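Local coordinates for protein BIFUNCTIONAL PROTEIN Proline utilization A (PutA) (Corynebacterium freiburgense, PDB 5UX5) that oxidises proline to glutamate in two steps, pairing an FAD-dependent proline dehydrogenase with an NAD-dependent aldehyde dehydrogenase that acts on glutamate semialdehyde, at residues Ile699-Ala704 with Gly849-Leu854; Val731-Asp736 with Leu825-Ala830; Ser832-Ile837 with Val859-Glu864. One frame throughout, in Å; residues are numbered along the deposited sequence.

Contact 1 of 3, residues Ile699-Ala704 with Gly849-Leu854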
# COMPACT_ATOMS: atom_id res chain seq x y z
N ILE A 699 0.49 0.92 17.40
CA ILE A 699 -0.28 1.46 18.52
C ILE A 699 -1.60 2.05 18.02
O ILE A 699 -1.62 2.81 17.03
CB ILE A 699 0.54 2.51 19.29
CG1 ILE A 699 1.82 1.89 19.84
CG2 ILE A 699 -0.30 3.13 20.37
CD1 ILE A 699 2.67 2.87 20.61
N VAL A 700 -2.69 1.70 18.69
CA VAL A 700 -4.03 2.17 18.39
C VAL A 700 -4.58 2.81 19.65
O VAL A 700 -4.81 2.12 20.66
CB VAL A 700 -4.94 1.03 17.92
CG1 VAL A 700 -6.37 1.54 17.55
CG2 VAL A 700 -4.27 0.28 16.78
N THR A 701 -4.82 4.10 19.60
CA THR A 701 -5.35 4.88 20.71
C THR A 701 -6.83 5.16 20.48
O THR A 701 -7.29 5.15 19.34
CB THR A 701 -4.58 6.20 20.85
OG1 THR A 701 -5.07 7.15 19.89
CG2 THR A 701 -3.10 5.97 20.65
N PRO A 702 -7.58 5.51 21.52
CA PRO A 702 -9.02 5.75 21.32
C PRO A 702 -9.35 6.81 20.29
O PRO A 702 -10.46 6.79 19.73
CB PRO A 702 -9.50 6.18 22.72
CG PRO A 702 -8.56 5.57 23.64
CD PRO A 702 -7.21 5.61 22.94
N SER A 703 -8.41 7.71 19.96
CA SER A 703 -8.62 8.76 18.97
C SER A 703 -8.43 8.27 17.53
O SER A 703 -8.32 9.09 16.62
CB SER A 703 -7.69 9.94 19.26
OG SER A 703 -8.02 10.54 20.50
N ALA A 704 -8.34 6.97 17.31
CA ALA A 704 -8.12 6.43 15.98
C ALA A 704 -9.43 6.13 15.31
O ALA A 704 -10.47 5.99 15.95
CB ALA A 704 -7.30 5.14 16.05
N GLY A 849 7.33 0.37 12.69
CA GLY A 849 6.38 0.68 13.75
C GLY A 849 5.39 1.73 13.31
O GLY A 849 5.71 2.59 12.48
N GLY A 850 4.17 1.68 13.84
CA GLY A 850 3.15 2.61 13.42
C GLY A 850 2.26 2.99 14.59
O GLY A 850 2.18 2.30 15.61
N ILE A 851 1.57 4.12 14.40
CA ILE A 851 0.53 4.54 15.32
C ILE A 851 -0.71 4.88 14.52
O ILE A 851 -0.65 5.35 13.38
CB ILE A 851 0.97 5.74 16.20
CG1 ILE A 851 -0.09 6.07 17.24
CG2 ILE A 851 1.14 6.99 15.34
CD1 ILE A 851 0.32 7.17 18.21
N HIS A 852 -1.85 4.60 15.11
CA HIS A 852 -3.11 5.03 14.54
C HIS A 852 -3.75 5.98 15.52
O HIS A 852 -4.15 5.57 16.61
CB HIS A 852 -4.00 3.83 14.24
CG HIS A 852 -4.16 3.57 12.78
ND1 HIS A 852 -5.17 4.15 12.03
CD2 HIS A 852 -3.42 2.84 11.91
CE1 HIS A 852 -5.05 3.77 10.77
NE2 HIS A 852 -4.00 2.97 10.67
N SER A 853 -3.84 7.25 15.13
CA SER A 853 -4.48 8.25 15.97
C SER A 853 -4.76 9.49 15.14
O SER A 853 -3.91 9.91 14.36
CB SER A 853 -3.62 8.61 17.17
OG SER A 853 -4.18 9.73 17.83
N LEU A 854 -5.97 10.04 15.27
CA LEU A 854 -6.32 11.30 14.61
C LEU A 854 -6.05 12.50 15.50
O LEU A 854 -6.37 13.63 15.12
CB LEU A 854 -7.79 11.27 14.19
CG LEU A 854 -8.03 10.20 13.10
CD1 LEU A 854 -9.41 10.28 12.44
CD2 LEU A 854 -6.93 10.30 12.03
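Ile699 lies beside Ile851 in a parallel strand pair, and its two backbone polar groups both bond across the gap. Its N gives a hydrogen bond to Gly850 O at 2.8 Å, and its O takes the N-H of His852, which arrives almost in line with the carbonyl. Further on the pairing fades: Thr701 N reaches His852 O only through a weak, though straight, bond of 3.4 Å. The chain folds into a type I turn, Thr701 to Ala704, closed by Ala704 N on Thr701 O. Beyond the strand end, Leu854 N binds Ser703 O at 2.9 Å, coming from 49° above the carbonyl plane. Thr701 OG1 and Ser853 OG both hydrogen-bond to OE1 of Glu858, so one acidic side chain links the residues that follow the two strands. Ser853 OG also takes the N-H of Asp855, and Ser853 N bonds to Asn874 OD1. On the face of Val700 and His852, opposite Ile699 and Ile851, the His852 imidazole turns away from strand 696-700 and bonds through NE2 to Asp712. These parallel strands lie between helix 706-718 on one face and helices 833-841 and 856-865 on the other, consistent with the alpha/beta aldehyde dehydrogenase fold.

Contact 2 of 3, residues Val731-Asp736 with Leu825-Ala830; sequences VILVGD and LGIMHA
Strands 731-734 and 825-830 run parallel, their axes 4.8 Å apart at an angle of 25°, joined by five backbone hydrogen bonds that start at Val731 N to Gly826 O and end at Gly735 N to Ala830 O. On one face, Val731 and Ile827 lie side by side and point the same way. Val731 CG1 sits between its own backbone N and carbonyl carbon (chi1 59°), which turns it across to Ile827 CG1 at 3.7 Å and toward the methyls of Leu825. Leu733 slants over Ile827, its CD1 lying 3.7 Å from Ile827 CG2, while the same methyl approaches CE1 of the His829 ring at 4.1 Å. NE2 of that ring bonds elsewhere, to Asp807. The other face carries Ile732, whose side chain lies beside that of Met828, CG1 4.1 Å from SD, and whose CG2 meets Ala830 CB at 3.9 Å. Ala836 of helix 833-841 covers this face; on the Val731 and Leu733 face lies Phe740 of helix 740-750. The peptide groups thus supply the directional bonds that set the register, while the side chains, His829 apart, add apolar surfaces against which helices 833-841 and 740-750 pack.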
# COMPACT_ATOMS: atom_id res chain seq x y z
N VAL A 731 -0.19 -5.50 18.10
CA VAL A 731 -1.02 -4.30 18.15
C VAL A 731 -1.19 -3.96 19.64
O VAL A 731 -1.56 -4.82 20.45
CB VAL A 731 -2.36 -4.51 17.39
CG1 VAL A 731 -3.16 -5.65 17.95
CG2 VAL A 731 -3.23 -3.25 17.33
N ILE A 732 -0.87 -2.72 19.99
CA ILE A 732 -0.92 -2.24 21.37
C ILE A 732 -2.05 -1.22 21.43
O ILE A 732 -1.95 -0.15 20.81
CB ILE A 732 0.39 -1.58 21.82
CG1 ILE A 732 1.60 -2.45 21.56
CG2 ILE A 732 0.36 -1.20 23.28
CD1 ILE A 732 2.86 -1.70 21.85
N LEU A 733 -3.11 -1.54 22.16
CA LEU A 733 -4.28 -0.68 22.28
C LEU A 733 -4.19 0.12 23.57
O LEU A 733 -3.92 -0.45 24.64
CB LEU A 733 -5.56 -1.51 22.30
CG LEU A 733 -5.59 -2.67 21.33
CD1 LEU A 733 -6.88 -3.43 21.56
CD2 LEU A 733 -5.55 -2.12 19.96
N VAL A 734 -4.39 1.43 23.48
CA VAL A 734 -4.43 2.28 24.67
C VAL A 734 -5.87 2.44 25.12
O VAL A 734 -6.74 2.82 24.32
CB VAL A 734 -3.77 3.65 24.41
CG1 VAL A 734 -3.87 4.47 25.67
CG2 VAL A 734 -2.31 3.48 24.01
N GLY A 735 -6.13 2.12 26.39
CA GLY A 735 -7.48 2.25 26.88
C GLY A 735 -8.44 1.36 26.12
O GLY A 735 -8.13 0.22 25.76
N ASP A 736 -9.64 1.90 25.87
CA ASP A 736 -10.73 1.18 25.21
C ASP A 736 -10.88 1.70 23.78
O ASP A 736 -11.06 2.91 23.57
CB ASP A 736 -12.04 1.35 26.00
CG ASP A 736 -13.25 0.78 25.28
OD1 ASP A 736 -13.28 -0.45 25.05
OD2 ASP A 736 -14.18 1.54 24.95
N LEU A 825 -0.61 -12.66 15.41
CA LEU A 825 -0.67 -11.30 15.91
C LEU A 825 -0.99 -11.34 17.38
O LEU A 825 -1.84 -12.12 17.81
CB LEU A 825 -1.76 -10.52 15.19
CG LEU A 825 -2.16 -9.18 15.79
CD1 LEU A 825 -1.03 -8.18 15.58
CD2 LEU A 825 -3.44 -8.72 15.12
N GLY A 826 -0.31 -10.52 18.18
CA GLY A 826 -0.57 -10.43 19.61
C GLY A 826 -1.10 -9.06 19.98
O GLY A 826 -0.62 -8.04 19.47
N ILE A 827 -2.08 -9.03 20.88
CA ILE A 827 -2.67 -7.79 21.37
C ILE A 827 -2.14 -7.53 22.76
O ILE A 827 -2.21 -8.41 23.62
CB ILE A 827 -4.20 -7.83 21.40
CG1 ILE A 827 -4.75 -8.30 20.05
CG2 ILE A 827 -4.76 -6.46 21.80
CD1 ILE A 827 -6.24 -8.42 20.02
N MET A 828 -1.62 -6.33 22.98
CA MET A 828 -1.24 -5.86 24.30
C MET A 828 -2.18 -4.74 24.69
O MET A 828 -2.64 -3.98 23.84
CB MET A 828 0.20 -5.37 24.33
CG MET A 828 1.15 -6.30 23.62
SD MET A 828 2.85 -5.71 23.68
CE MET A 828 3.32 -6.10 25.36
N HIS A 829 -2.54 -4.68 25.97
CA HIS A 829 -3.43 -3.64 26.48
C HIS A 829 -2.62 -2.72 27.38
O HIS A 829 -2.18 -3.13 28.46
CB HIS A 829 -4.61 -4.25 27.23
CG HIS A 829 -5.44 -5.17 26.40
ND1 HIS A 829 -6.44 -4.72 25.57
CD2 HIS A 829 -5.43 -6.52 26.29
CE1 HIS A 829 -7.01 -5.75 24.97
NE2 HIS A 829 -6.41 -6.86 25.39
N ALA A 830 -2.45 -1.48 26.95
CA ALA A 830 -1.66 -0.50 27.68
C ALA A 830 -2.55 0.56 28.31
O ALA A 830 -3.62 0.88 27.80
CB ALA A 830 -0.62 0.16 26.77

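Contact 3 of 3, residues Ser832-Ile837 with Val859-Glu864; sequences SLEQAI and VELWKE
Leu833 and Leu861 each carry CG trans to the backbone nitrogen (chi1 175° and 180°), a setting that sends both side chains across the gap between their helices. They slide past each other in opposite directions, and CD2 of Leu833 comes to 4.0 Å from CD2 of Leu861. Glu834, next to Leu833 on helix 833-841, bends at chi2 (73°) so that its carboxylate reaches Leu861, the two side chains crossing at about a right angle. Carboxylate oxygen OE1 lies beside the CD2 methyl of Leu861, where Glu834 is exposed to solvent. Deeper in, Ile837 meets two partners. Its CD1 approaches Leu861 CG at 4.5 Å, a loose contact, while CG1 lies 3.9 Å from Trp862 CD1, at the edge of the indole and near its plane. The pyrrole edge is thus the part of the ring that Ile837 touches, and the nearby NE1 is occupied by a hydrogen bond to Gln840, further along the helix that carries Ile837. The helix axes stay 11.0 Å apart and run roughly parallel, at 23°, so long side chains have to bridge the space. Helix 833-841 starts at Ser832, an N-cap whose OG accepts from Gln835 N. Both helices lie on one face of the strands beneath: Ile837 and Trp862 meet on Ile699 of strand 696-700, Leu833 and Trp862 pack on Ile851 of strand 845-852, Ala836 reaches strand 728-734, and Trp862 extends to Ala871 and Ile873 of strand 870-873.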
# COMPACT_ATOMS: atom_id res chain seq x y z
N SER A 832 -1.69 3.76 28.80
CA SER A 832 -1.48 5.11 28.29
C SER A 832 -0.60 5.04 27.06
O SER A 832 0.12 4.06 26.85
CB SER A 832 -0.82 6.03 29.32
OG SER A 832 0.57 5.76 29.36
N LEU A 833 -0.65 6.10 26.25
CA LEU A 833 0.25 6.19 25.11
C LEU A 833 1.71 6.11 25.57
O LEU A 833 2.53 5.41 24.95
CB LEU A 833 -0.02 7.48 24.31
CG LEU A 833 0.94 7.79 23.15
CD1 LEU A 833 0.96 6.70 22.10
CD2 LEU A 833 0.66 9.13 22.51
N GLU A 834 2.05 6.79 26.67
CA GLU A 834 3.44 6.78 27.12
C GLU A 834 3.91 5.36 27.45
O GLU A 834 5.02 4.96 27.07
CB GLU A 834 3.61 7.71 28.32
CG GLU A 834 3.64 9.18 27.93
CD GLU A 834 2.25 9.72 27.51
OE1 GLU A 834 2.19 10.92 27.13
OE2 GLU A 834 1.24 8.97 27.54
N GLN A 835 3.04 4.56 28.08
CA GLN A 835 3.40 3.18 28.35
C GLN A 835 3.49 2.35 27.07
O GLN A 835 4.44 1.58 26.89
CB GLN A 835 2.39 2.56 29.30
CG GLN A 835 2.55 1.07 29.38
CD GLN A 835 1.69 0.48 30.45
OE1 GLN A 835 0.46 0.47 30.34
NE2 GLN A 835 2.33 0.01 31.50
N ALA A 836 2.50 2.50 26.18
CA ALA A 836 2.52 1.77 24.91
C ALA A 836 3.79 2.05 24.13
O ALA A 836 4.36 1.14 23.52
CB ALA A 836 1.30 2.13 24.06
N ILE A 837 4.27 3.30 24.18
CA ILE A 837 5.53 3.61 23.50
C ILE A 837 6.69 2.93 24.19
O ILE A 837 7.63 2.48 23.53
CB ILE A 837 5.76 5.13 23.41
CG1 ILE A 837 4.70 5.78 22.53
CG2 ILE A 837 7.09 5.38 22.76
CD1 ILE A 837 4.77 7.27 22.55
N VAL A 859 0.28 12.06 17.95
CA VAL A 859 1.13 11.76 16.82
C VAL A 859 2.48 12.46 16.97
O VAL A 859 3.53 11.89 16.64
CB VAL A 859 0.40 12.16 15.52
CG1 VAL A 859 1.34 12.13 14.33
CG2 VAL A 859 -0.79 11.27 15.33
N GLU A 860 2.48 13.69 17.49
CA GLU A 860 3.74 14.40 17.58
C GLU A 860 4.63 13.77 18.64
O GLU A 860 5.81 13.49 18.38
CB GLU A 860 3.48 15.89 17.84
CG GLU A 860 4.33 16.86 16.96
CD GLU A 860 4.19 16.65 15.42
OE1 GLU A 860 3.10 16.28 14.91
OE2 GLU A 860 5.21 16.87 14.72
N LEU A 861 4.04 13.43 19.79
CA LEU A 861 4.79 12.69 20.80
C LEU A 861 5.32 11.38 20.22
O LEU A 861 6.52 11.07 20.35
CB LEU A 861 3.89 12.44 22.00
CG LEU A 861 4.48 11.67 23.16
CD1 LEU A 861 5.69 12.39 23.71
CD2 LEU A 861 3.41 11.45 24.21
N TRP A 862 4.47 10.63 19.52
CA TRP A 862 4.90 9.35 18.95
C TRP A 862 6.04 9.55 17.93
O TRP A 862 7.00 8.76 17.92
CB TRP A 862 3.72 8.60 18.31
CG TRP A 862 4.11 7.19 17.89
CD1 TRP A 862 4.18 6.09 18.69
CD2 TRP A 862 4.51 6.76 16.59
NE1 TRP A 862 4.58 4.99 17.96
CE2 TRP A 862 4.79 5.38 16.67
CE3 TRP A 862 4.64 7.40 15.35
CZ2 TRP A 862 5.22 4.63 15.58
CZ3 TRP A 862 5.06 6.66 14.27
CH2 TRP A 862 5.34 5.28 14.39
N LYS A 863 5.95 10.55 17.04
CA LYS A 863 7.03 10.77 16.07
C LYS A 863 8.36 11.02 16.77
O LYS A 863 9.41 10.59 16.29
CB LYS A 863 6.76 11.97 15.16
CG LYS A 863 5.68 11.79 14.11
CD LYS A 863 5.79 12.84 12.97
CE LYS A 863 6.40 14.19 13.48
NZ LYS A 863 6.98 15.08 12.42
N GLU A 864 8.32 11.67 17.93
CA GLU A 864 9.57 12.00 18.59
C GLU A 864 10.07 10.86 19.46
O GLU A 864 11.28 10.64 19.53
CB GLU A 864 9.39 13.28 19.42
CG GLU A 864 10.69 14.04 19.80
CD GLU A 864 11.48 14.60 18.56
OE1 GLU A 864 10.99 14.51 17.40
OE2 GLU A 864 12.58 15.16 18.77

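How the contacts relate
The three contacts are two strand pairs of one sheet and a helix pair packed on it, in the aldehyde dehydrogenase part of the chain. Contacts 1 and 2, centred about 10 Å apart, adjoin in the sheet: Val700 N lies 2.9 Å from Ile732 O, and Val700 O 2.9 Å from Val734 N, both probable hydrogen bonds, giving the strand order 824-830, 728-734, 696-700, 845-852. Contact 3 covers one face, its centre about 9 Å from contact 1 and about 14 Å from contact 2; Trp862 CZ2 lies 3.5 Å from Gly850 C, and Leu833 N 3.7 Å from Val734 CG1. All six segments lie outside the numbering span of the FAD pocket (232-422); 825-830, 832-837, 849-854 and 859-864 lie outside that of the NAD pocket (591-821).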